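Benzoylformate Decarboxylase (Polynucleobacter necessarius, PDB 4K9Q) probably decarboxylates benzoylformate to benzaldehyde and carbon dioxide, using thiamine diphosphate and a magnesium ion as cofactors. Local coordinates at residues A[191-196]-A[264-269]; A[237-240]-A[245-248]; A[205-210]-A[295-300]. All blocks are in the same frame, centred on the assembly; numbering follows the deposited sequence.

Contact 1 of 3, residues A[191-196]-A[264-269]; sequences AQRITA and HDLIVV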
ATOM      1  N   ALA A 191      22.537  23.726  23.903  1.00 15.91           N
ATOM      2  CA  ALA A 191      22.946  24.292  25.188  1.00 18.47           C
ATOM      3  C   ALA A 191      23.427  25.730  25.012  1.00 21.59           C
ATOM      4  O   ALA A 191      23.108  26.604  25.817  1.00 19.29           O
ATOM      5  CB  ALA A 191      24.030  23.436  25.822  1.00 19.06           C
ATOM      6  N   GLN A 192      24.181  25.976  23.947  1.00 19.19           N
ATOM      7  CA  GLN A 192      24.656  27.326  23.658  1.00 23.33           C
ATOM      8  C   GLN A 192      23.488  28.290  23.450  1.00 21.23           C
ATOM      9  O   GLN A 192      23.496  29.412  23.967  1.00 19.74           O
ATOM     10  CB  GLN A 192      25.564  27.330  22.430  1.00 26.50           C
ATOM     11  CG  GLN A 192      26.915  26.666  22.654  1.00 32.30           C
ATOM     12  CD  GLN A 192      27.705  26.486  21.363  0.70 33.56           C
ATOM     13  OE1 GLN A 192      27.248  26.851  20.278  0.70 36.73           O
ATOM     14  NE2 GLN A 192      28.901  25.919  21.481  0.70 40.63           N
ATOM     15  N   ARG A 193      22.487  27.859  22.685  1.00 18.40           N
ATOM     16  CA  ARG A 193      21.301  28.688  22.452  1.00 21.01           C
ATOM     17  C   ARG A 193      20.612  28.990  23.770  1.00 18.36           C
ATOM     18  O   ARG A 193      20.233  30.129  24.042  1.00 20.50           O
ATOM     19  CB  ARG A 193      20.323  27.996  21.496  1.00 18.80           C
ATOM     20  CG  ARG A 193      20.853  27.825  20.086  1.00 18.69           C
ATOM     21  CD  ARG A 193      20.519  29.021  19.221  1.00 22.26           C
ATOM     22  NE  ARG A 193      19.077  29.163  19.015  1.00 24.68           N
ATOM     23  CZ  ARG A 193      18.378  28.460  18.127  1.00 23.64           C
ATOM     24  NH1 ARG A 193      18.987  27.557  17.366  1.00 21.44           N
ATOM     25  NH2 ARG A 193      17.069  28.651  18.006  1.00 24.45           N
ATOM     26  N   ILE A 194      20.450  27.962  24.596  1.00 17.79           N
ATOM     27  CA  ILE A 194      19.747  28.125  25.863  1.00 15.96           C
ATOM     28  C   ILE A 194      20.500  29.078  26.794  1.00 20.11           C
ATOM     29  O   ILE A 194      19.910  29.978  27.391  1.00 20.95           O
ATOM     30  CB  ILE A 194      19.521  26.771  26.560  1.00 16.40           C
ATOM     31  CG1 ILE A 194      18.548  25.923  25.735  1.00 17.16           C
ATOM     32  CG2 ILE A 194      18.990  26.980  27.966  1.00 18.37           C
ATOM     33  CD1 ILE A 194      18.464  24.476  26.187  1.00 17.38           C
ATOM     34  N   THR A 195      21.809  28.881  26.893  1.00 22.04           N
ATOM     35  CA  THR A 195      22.649  29.703  27.756  1.00 20.27           C
ATOM     36  C   THR A 195      22.601  31.173  27.343  1.00 24.33           C
ATOM     37  O   THR A 195      22.598  32.066  28.191  1.00 26.24           O
ATOM     38  CB  THR A 195      24.110  29.190  27.752  1.00 21.43           C
ATOM     39  OG1 THR A 195      24.152  27.894  28.362  1.00 25.66           O
ATOM     40  CG2 THR A 195      25.014  30.129  28.525  1.00 29.88           C
ATOM     41  N   ALA A 196      22.540  31.420  26.039  1.00 22.92           N
ATOM     42  CA  ALA A 196      22.527  32.787  25.513  1.00 23.59           C
ATOM     43  C   ALA A 196      21.166  33.479  25.606  1.00 24.15           C
ATOM     44  O   ALA A 196      21.085  34.709  25.525  1.00 22.26           O
ATOM     45  CB  ALA A 196      23.008  32.800  24.082  1.00 21.29           C
ATOM     46  N   HIS A 264       8.839  35.507  25.526  1.00 17.48           N
ATOM     47  CA  HIS A 264       9.998  34.638  25.707  1.00 15.95           C
ATOM     48  C   HIS A 264      10.759  34.499  24.396  1.00 19.66           C
ATOM     49  O   HIS A 264      10.163  34.224  23.352  1.00 20.33           O
ATOM     50  CB  HIS A 264       9.544  33.282  26.239  1.00 17.74           C
ATOM     51  CG  HIS A 264       8.858  33.372  27.564  1.00 17.67           C
ATOM     52  ND1 HIS A 264       9.541  33.327  28.761  1.00 22.09           N
ATOM     53  CD2 HIS A 264       7.553  33.538  27.880  1.00 19.21           C
ATOM     54  CE1 HIS A 264       8.683  33.446  29.759  1.00 19.36           C
ATOM     55  NE2 HIS A 264       7.470  33.576  29.252  1.00 22.86           N
ATOM     56  N   ASP A 265      12.071  34.708  24.441  1.00 16.01           N
ATOM     57  CA  ASP A 265      12.863  34.725  23.208  1.00 16.23           C
ATOM     58  C   ASP A 265      13.181  33.335  22.659  1.00 20.31           C
ATOM     59  O   ASP A 265      13.331  33.156  21.451  1.00 19.29           O
ATOM     60  CB  ASP A 265      14.150  35.550  23.373  1.00 19.08           C
ATOM     61  CG  ASP A 265      15.025  35.077  24.525  1.00 22.68           C
ATOM     62  OD1 ASP A 265      14.524  34.379  25.432  1.00 22.43           O
ATOM     63  OD2 ASP A 265      16.226  35.432  24.529  1.00 21.91           O
ATOM     64  N   LEU A 266      13.283  32.354  23.547  1.00 17.52           N
ATOM     65  CA  LEU A 266      13.613  31.001  23.118  1.00 16.27           C
ATOM     66  C   LEU A 266      12.564  30.024  23.638  1.00 14.70           C
ATOM     67  O   LEU A 266      12.286  29.987  24.833  1.00 14.81           O
ATOM     68  CB  LEU A 266      15.011  30.606  23.617  1.00 14.09           C
ATOM     69  CG  LEU A 266      15.509  29.219  23.217  1.00 16.76           C
ATOM     70  CD1 LEU A 266      15.649  29.139  21.710  1.00 17.58           C
ATOM     71  CD2 LEU A 266      16.827  28.899  23.900  1.00 17.16           C
ATOM     72  N   ILE A 267      11.983  29.239  22.734  1.00 12.76           N
ATOM     73  CA  ILE A 267      11.003  28.222  23.131  1.00 12.51           C
ATOM     74  C   ILE A 267      11.674  26.851  23.040  1.00 14.60           C
ATOM     75  O   ILE A 267      12.138  26.452  21.974  1.00 14.69           O
ATOM     76  CB  ILE A 267       9.749  28.243  22.226  1.00 12.93           C
ATOM     77  CG1 ILE A 267       9.183  29.666  22.100  1.00 15.09           C
ATOM     78  CG2 ILE A 267       8.685  27.281  22.753  1.00 14.83           C
ATOM     79  CD1 ILE A 267       8.919  30.338  23.416  1.00 13.36           C
ATOM     80  N   VAL A 268      11.748  26.148  24.163  1.00 13.23           N
ATOM     81  CA  VAL A 268      12.437  24.868  24.224  1.00 13.93           C
ATOM     82  C   VAL A 268      11.431  23.731  24.448  1.00 14.01           C
ATOM     83  O   VAL A 268      10.882  23.575  25.544  1.00 13.40           O
ATOM     84  CB  VAL A 268      13.501  24.857  25.338  1.00 13.40           C
ATOM     85  CG1 VAL A 268      14.271  23.535  25.333  1.00 13.07           C
ATOM     86  CG2 VAL A 268      14.471  26.025  25.158  1.00 16.50           C
ATOM     87  N   VAL A 269      11.189  22.944  23.404  1.00 12.24           N
ATOM     88  CA  VAL A 269      10.208  21.862  23.471  1.00 12.76           C
ATOM     89  C   VAL A 269      10.901  20.518  23.639  1.00 12.52           C
ATOM     90  O   VAL A 269      11.671  20.102  22.769  1.00 13.62           O
ATOM     91  CB  VAL A 269       9.357  21.816  22.183  1.00 10.76           C
ATOM     92  CG1 VAL A 269       8.251  20.768  22.304  1.00 12.84           C
ATOM     93  CG2 VAL A 269       8.777  23.206  21.873  1.00 12.58           C
TER
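I194 and L266 have the nearest CA atoms, 7.3 Å apart, where the axes of helix segment 191-196 and strand segment 266-269 pass 9.5 Å from each other with their directions 135° apart. L266 does most of the bridging. Its CG stands anti to the backbone N (chi1 -179°), which sends the forked end of the side chain to the helix. One branch, CD2, lies against the helix backbone itself, 3.6 Å from I194 CA and equally close to R193 O, so a branched leucine suits a site where a methyl must reach the main chain. I194 answers from the helix: its side chain crosses that of L266 at about a right angle, CG1 lying 3.9 Å from L266 CD2, and CG1 also meets V268 CG2 at 4.1 Å. L266 and V268, two residues apart on the strand, thus present methyls to the same isoleucine. This is helix-on-sheet packing in a Rossmann-like domain: helix 184-196 lies over the parallel sheet, and F220 and L224 of helix 214-224 also touch I194. R193 bends at chi2 and chi3, bringing NH2 4.0 Å from L266 CD1, a methyl set obliquely to the guanidinium. The guanidinium is anchored elsewhere, by a hydrogen bond to T291 and a salt bridge to D309, while the R193 side chain also touches L293 of the neighbouring strand 291-296.

Contact 2 of 3, residues A[237-240]-A[245-248]; sequences TPFP and LFQG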
ATOM      1  N   THR A 237       1.267  13.030  31.946  1.00 11.73           N
ATOM      2  CA  THR A 237       1.830  14.172  32.652  1.00 11.42           C
ATOM      3  C   THR A 237       3.355  14.225  32.523  1.00 11.92           C
ATOM      4  O   THR A 237       4.041  13.273  32.880  1.00 11.63           O
ATOM      5  CB  THR A 237       1.457  14.093  34.146  1.00 11.53           C
ATOM      6  OG1 THR A 237       0.041  13.893  34.272  1.00 14.04           O
ATOM      7  CG2 THR A 237       1.864  15.369  34.862  1.00 10.97           C
ATOM      8  N   PRO A 238       3.896  15.340  32.000  1.00  9.82           N
ATOM      9  CA  PRO A 238       5.354  15.387  31.872  1.00 13.57           C
ATOM     10  C   PRO A 238       6.083  16.160  32.983  1.00 14.81           C
ATOM     11  O   PRO A 238       7.311  16.126  33.016  1.00 16.30           O
ATOM     12  CB  PRO A 238       5.550  16.109  30.535  1.00 15.47           C
ATOM     13  CG  PRO A 238       4.390  17.030  30.453  1.00 17.97           C
ATOM     14  CD  PRO A 238       3.232  16.338  31.146  1.00 11.50           C
ATOM     15  N   PHE A 239       5.357  16.842  33.858  1.00 11.82           N
ATOM     16  CA  PHE A 239       5.986  17.697  34.863  1.00 14.25           C
ATOM     17  C   PHE A 239       5.037  17.851  36.067  1.00 13.09           C
ATOM     18  O   PHE A 239       3.814  17.922  35.895  1.00 14.50           O
ATOM     19  CB  PHE A 239       6.295  19.059  34.224  1.00 13.76           C
ATOM     20  CG  PHE A 239       7.199  19.950  35.044  1.00 14.79           C
ATOM     21  CD1 PHE A 239       6.672  20.964  35.829  1.00 13.89           C
ATOM     22  CD2 PHE A 239       8.576  19.800  34.990  1.00 16.23           C
ATOM     23  CE1 PHE A 239       7.500  21.803  36.573  1.00 14.05           C
ATOM     24  CE2 PHE A 239       9.412  20.637  35.726  1.00 18.42           C
ATOM     25  CZ  PHE A 239       8.871  21.640  36.520  1.00 14.70           C
ATOM     26  N   PRO A 240       5.584  17.885  37.295  1.00 13.13           N
ATOM     27  CA  PRO A 240       4.682  18.008  38.450  1.00 14.24           C
ATOM     28  C   PRO A 240       3.854  19.287  38.365  1.00 14.64           C
ATOM     29  O   PRO A 240       4.397  20.389  38.244  1.00 13.23           O
ATOM     30  CB  PRO A 240       5.639  18.062  39.648  1.00 16.52           C
ATOM     31  CG  PRO A 240       6.987  18.408  39.073  1.00 14.52           C
ATOM     32  CD  PRO A 240       6.997  17.787  37.701  1.00 15.46           C
ATOM     33  N   LEU A 245       7.225  26.289  39.069  1.00 14.98           N
ATOM     34  CA  LEU A 245       7.540  26.703  37.711  1.00 15.00           C
ATOM     35  C   LEU A 245       6.432  26.347  36.716  1.00 15.57           C
ATOM     36  O   LEU A 245       6.391  26.887  35.607  1.00 14.61           O
ATOM     37  CB  LEU A 245       8.878  26.110  37.259  1.00 17.14           C
ATOM     38  CG  LEU A 245      10.132  26.601  37.984  1.00 17.94           C
ATOM     39  CD1 LEU A 245      11.368  25.906  37.430  1.00 18.65           C
ATOM     40  CD2 LEU A 245      10.265  28.108  37.839  1.00 19.85           C
ATOM     41  N   PHE A 246       5.529  25.453  37.112  1.00 15.17           N
ATOM     42  CA  PHE A 246       4.544  24.941  36.161  1.00 13.80           C
ATOM     43  C   PHE A 246       3.420  25.930  35.907  1.00 16.40           C
ATOM     44  O   PHE A 246       2.771  26.393  36.849  1.00 15.93           O
ATOM     45  CB  PHE A 246       3.950  23.618  36.625  1.00 13.69           C
ATOM     46  CG  PHE A 246       3.022  23.014  35.615  1.00 13.94           C
ATOM     47  CD1 PHE A 246       3.526  22.465  34.443  1.00 14.38           C
ATOM     48  CD2 PHE A 246       1.656  22.998  35.828  1.00 15.29           C
ATOM     49  CE1 PHE A 246       2.677  21.910  33.505  1.00 13.83           C
ATOM     50  CE2 PHE A 246       0.802  22.440  34.893  1.00 15.16           C
ATOM     51  CZ  PHE A 246       1.311  21.900  33.732  1.00 12.87           C
ATOM     52  N   GLN A 247       3.177  26.235  34.636  1.00 13.50           N
ATOM     53  CA  GLN A 247       2.197  27.253  34.268  1.00 12.66           C
ATOM     54  C   GLN A 247       0.826  26.685  33.906  1.00 17.63           C
ATOM     55  O   GLN A 247      -0.201  27.314  34.167  1.00 17.48           O
ATOM     56  CB  GLN A 247       2.732  28.112  33.128  1.00 15.24           C
ATOM     57  CG  GLN A 247       4.080  28.753  33.448  1.00 17.04           C
ATOM     58  CD  GLN A 247       4.001  29.693  34.637  1.00 19.18           C
ATOM     59  OE1 GLN A 247       3.261  30.677  34.616  1.00 19.06           O
ATOM     60  NE2 GLN A 247       4.752  29.386  35.690  1.00 17.82           N
ATOM     61  N   GLY A 248       0.814  25.498  33.307  1.00 14.19           N
ATOM     62  CA  GLY A 248      -0.427  24.842  32.922  1.00 14.41           C
ATOM     63  C   GLY A 248      -0.260  24.120  31.593  1.00 13.76           C
ATOM     64  O   GLY A 248       0.863  23.939  31.130  1.00 13.71           O
TER
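F239 and F246 make the apolar part of this contact, their side chains running past each other in opposite directions. The rings approach obliquely, with F239 CD1 3.8 Å from F246 CD1, and the neighbouring ring carbon F239 CE1 lies 4.0 Å from F246 CB. Both phenylalanines hold CG anti to the backbone N (chi1 -168° in F239, -175° in F246), which swings each ring out toward the facing segment. Within 237-240, P240 CD lies 3.4 Å above one face of the F239 ring, near its rim. Were F239 replaced by an alanine, a gap would probably open beside F246, and H243 would lose the ring it meets edge-to-face.

Polar groups approach the aromatic pair from the backbone. P240 O comes within 3.6 Å of F246 CB, and G248 N lies over the rim of one F246 face, in a residue whose backbone angles would press any side chain against Q247 O. No hydrogen bond joins the two segments. Within 245-248, Q247 NE2 donates to L245 O at 3.0 Å in an almost straight bond, though from well above the carbonyl plane; the same amide nitrogen also serves P335 O. With A221 and V228 touching F239 as well, the chemistry implies that the loop 237-240 is held against edge strand 246-249 by buried nonpolar surface and shape, not by strand pairing.

Contact 3 of 3, residues A[205-210]-A[295-300]; sequences GSDIAR and VSDDPN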
ATOM      1  N   GLY A 205       6.576  17.444  26.738  1.00 13.42           N
ATOM      2  CA  GLY A 205       5.608  16.477  26.259  1.00 11.92           C
ATOM      3  C   GLY A 205       5.834  15.096  26.836  1.00 13.17           C
ATOM      4  O   GLY A 205       6.752  14.863  27.636  1.00 12.79           O
ATOM      5  N   SER A 206       5.006  14.152  26.403  1.00  9.95           N
ATOM      6  CA  SER A 206       4.916  12.865  27.077  1.00 10.92           C
ATOM      7  C   SER A 206       6.042  11.857  26.841  1.00 12.79           C
ATOM      8  O   SER A 206       6.047  10.815  27.482  1.00 11.31           O
ATOM      9  CB  SER A 206       3.555  12.232  26.806  1.00 11.95           C
ATOM     10  OG  SER A 206       2.547  13.101  27.302  1.00 14.15           O
ATOM     11  N   ASP A 207       6.994  12.161  25.960  1.00 13.08           N
ATOM     12  CA  ASP A 207       8.186  11.310  25.854  1.00 12.91           C
ATOM     13  C   ASP A 207       8.859  11.246  27.224  1.00 13.48           C
ATOM     14  O   ASP A 207       9.463  10.233  27.594  1.00 14.29           O
ATOM     15  CB  ASP A 207       9.208  11.852  24.840  1.00 11.24           C
ATOM     16  CG  ASP A 207       8.746  11.747  23.390  1.00 16.34           C
ATOM     17  OD1 ASP A 207       7.643  11.207  23.115  1.00 15.30           O
ATOM     18  OD2 ASP A 207       9.522  12.216  22.514  1.00 16.20           O
ATOM     19  N   ILE A 208       8.744  12.337  27.979  1.00 13.13           N
ATOM     20  CA  ILE A 208       9.332  12.415  29.309  1.00 15.00           C
ATOM     21  C   ILE A 208       8.695  11.380  30.244  1.00 14.09           C
ATOM     22  O   ILE A 208       9.371  10.772  31.077  1.00 14.00           O
ATOM     23  CB  ILE A 208       9.220  13.854  29.875  1.00 12.87           C
ATOM     24  CG1 ILE A 208      10.177  14.787  29.119  1.00 12.91           C
ATOM     25  CG2 ILE A 208       9.495  13.889  31.390  1.00 14.30           C
ATOM     26  CD1 ILE A 208       9.867  16.252  29.349  1.00 14.73           C
ATOM     27  N   ALA A 209       7.395  11.159  30.084  1.00 11.42           N
ATOM     28  CA  ALA A 209       6.695  10.180  30.901  1.00 10.43           C
ATOM     29  C   ALA A 209       7.161   8.773  30.535  1.00 13.21           C
ATOM     30  O   ALA A 209       7.569   8.008  31.409  1.00 13.22           O
ATOM     31  CB  ALA A 209       5.186  10.314  30.726  1.00 12.32           C
ATOM     32  N   ARG A 210       7.109   8.450  29.243  1.00 11.65           N
ATOM     33  CA  ARG A 210       7.464   7.114  28.769  1.00 12.17           C
ATOM     34  C   ARG A 210       8.909   6.759  29.116  1.00 14.45           C
ATOM     35  O   ARG A 210       9.191   5.629  29.532  1.00 13.72           O
ATOM     36  CB  ARG A 210       7.227   6.983  27.254  1.00 13.11           C
ATOM     37  CG  ARG A 210       5.764   6.760  26.859  1.00 12.80           C
ATOM     38  CD  ARG A 210       5.603   6.729  25.339  1.00 10.94           C
ATOM     39  NE  ARG A 210       5.794   8.038  24.722  1.00 14.35           N
ATOM     40  CZ  ARG A 210       4.824   8.943  24.579  1.00 13.98           C
ATOM     41  NH1 ARG A 210       3.589   8.667  24.995  1.00 11.79           N
ATOM     42  NH2 ARG A 210       5.085  10.113  24.008  1.00 12.31           N
ATOM     43  N   VAL A 295      13.186  18.625  20.841  1.00 11.60           N
ATOM     44  CA  VAL A 295      13.748  17.281  21.023  1.00 12.21           C
ATOM     45  C   VAL A 295      12.581  16.302  21.013  1.00 14.97           C
ATOM     46  O   VAL A 295      11.603  16.508  21.737  1.00 13.73           O
ATOM     47  CB  VAL A 295      14.470  17.151  22.386  1.00 12.34           C
ATOM     48  CG1 VAL A 295      14.854  15.692  22.679  1.00 12.58           C
ATOM     49  CG2 VAL A 295      15.694  18.060  22.438  1.00 13.41           C
ATOM     50  N   SER A 296      12.656  15.275  20.170  1.00 13.55           N
ATOM     51  CA  SER A 296      11.660  14.205  20.171  1.00 13.15           C
ATOM     52  C   SER A 296      12.396  12.893  19.978  1.00 11.79           C
ATOM     53  O   SER A 296      13.460  12.871  19.357  1.00 13.64           O
ATOM     54  CB  SER A 296      10.636  14.402  19.047  1.00 13.92           C
ATOM     55  OG  SER A 296       9.750  13.291  18.960  1.00 12.68           O
ATOM     56  N   ASP A 297      11.841  11.797  20.488  1.00 11.99           N
ATOM     57  CA  ASP A 297      12.472  10.503  20.267  1.00 13.10           C
ATOM     58  C   ASP A 297      12.033   9.868  18.938  1.00 14.01           C
ATOM     59  O   ASP A 297      12.492   8.794  18.569  1.00 12.36           O
ATOM     60  CB  ASP A 297      12.256   9.562  21.461  1.00 12.87           C
ATOM     61  CG  ASP A 297      10.798   9.183  21.661  1.00 19.52           C
ATOM     62  OD1 ASP A 297      10.072   9.025  20.649  1.00 18.31           O
ATOM     63  OD2 ASP A 297      10.388   9.030  22.837  1.00 19.09           O
ATOM     64  N   ASP A 298      11.161  10.569  18.217  1.00 12.15           N
ATOM     65  CA  ASP A 298      10.542  10.059  16.996  1.00 10.15           C
ATOM     66  C   ASP A 298      10.904  10.938  15.794  1.00 13.20           C
ATOM     67  O   ASP A 298      10.436  12.071  15.696  1.00 13.82           O
ATOM     68  CB  ASP A 298       9.021  10.073  17.199  1.00 11.32           C
ATOM     69  CG  ASP A 298       8.251   9.491  16.028  1.00 14.42           C
ATOM     70  OD1 ASP A 298       8.865   9.116  15.005  1.00 14.50           O
ATOM     71  OD2 ASP A 298       7.004   9.415  16.141  1.00 17.24           O
ATOM     72  N   PRO A 299      11.739  10.424  14.878  1.00 13.63           N
ATOM     73  CA  PRO A 299      12.116  11.224  13.704  1.00 13.40           C
ATOM     74  C   PRO A 299      10.894  11.702  12.899  1.00 13.32           C
ATOM     75  O   PRO A 299      10.971  12.713  12.203  1.00 12.48           O
ATOM     76  CB  PRO A 299      12.975  10.257  12.878  1.00 12.77           C
ATOM     77  CG  PRO A 299      13.507   9.271  13.876  1.00 16.26           C
ATOM     78  CD  PRO A 299      12.362   9.084  14.860  1.00 11.58           C
ATOM     79  N   ASN A 300       9.774  10.989  12.989  1.00 13.21           N
ATOM     80  CA  ASN A 300       8.569  11.444  12.299  1.00 13.48           C
ATOM     81  C   ASN A 300       8.108  12.801  12.830  1.00 13.94           C
ATOM     82  O   ASN A 300       7.726  13.684  12.054  1.00 13.38           O
ATOM     83  CB  ASN A 300       7.443  10.408  12.413  1.00 13.59           C
ATOM     84  CG  ASN A 300       6.151  10.872  11.745  1.00 14.98           C
ATOM     85  OD1 ASN A 300       5.189  11.247  12.422  1.00 15.09           O
ATOM     86  ND2 ASN A 300       6.133  10.859  10.417  1.00 17.23           N
TER
HETATM   87  O   HOH W   1       7.598  13.371  20.661  1.00 15.78           O
HETATM   88  O   HOH W   2       8.462   8.061  23.983  1.00 19.03           O
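D207 OD2 is gripped by the backbone N of D297, which donates at 3.1 Å and 166°, and by water 1, which donates at 2.9 Å. That water is also hydrogen-bonded to S296 OG at 2.7 Å, making a second bridge between the segments. The acidic pair is probably tolerated because cations attend it. The D207 and D297 carboxylates lie stacked with planes 13° apart, D297 OD2 standing 3.2 Å from D207 CG. K89 forms salt bridges with OD1 of both aspartates and would be expected to offset much of their mutual repulsion. D297 CG sits in the crowded position between its backbone N and carbonyl carbon (chi1 65°), which turns its carboxylate toward that of D207.

R210 holds the other oxygen of D207: NH2 donates to OD1 at 2.9 Å, in the guanidinium plane and on the anti lone pair. S206 O lies over the centre of one guanidinium face, and E235 forms a salt bridge with NH1, so the arginine is fixed from several directions. On the far segment, S296 OG accepts from D298 N at 3.2 Å, an ST turn, and D298 at the N-cap accepts from N300 N through OD1 at 2.9 Å, starting helix 299-303.

The contact joins what follows strand 201-204 to the end of strand 291-296, reaching across strand 266-270, which lies between them in the sheet. It therefore sits at the C-terminal ends of these strands in the Rossmann-like sheet, near which helices 207-210 and 299-303 lie; S315 of helix 315-323 packs on D207, and Q148 of a neighbouring subunit hydrogen-bonds to P299 O.

In the fold
All three contacts belong to the Rossmann-like central domain and reach one parallel sheet. Contact 1 packs a helix on the central strand 266-270, contact 2 fastens a loop to edge strand 246-249, and contact 3 ties together the C-terminal ends of strands. Contacts 1 and 3, with centres about 19 Å apart, join directly where V269 O lies 2.9 Å from V295 N, a probable hydrogen bond between neighbouring strands. Contacts 2 and 3, centres about 16 Å apart, meet by packing, P238 CB resting 3.4 Å from G205 O. Contacts 1 and 2, centres about 18 Å apart, do not touch, their nearest atoms being about 7 Å apart. The thiamine diphosphate and magnesium residues, between 373 and 462, lie away from all three.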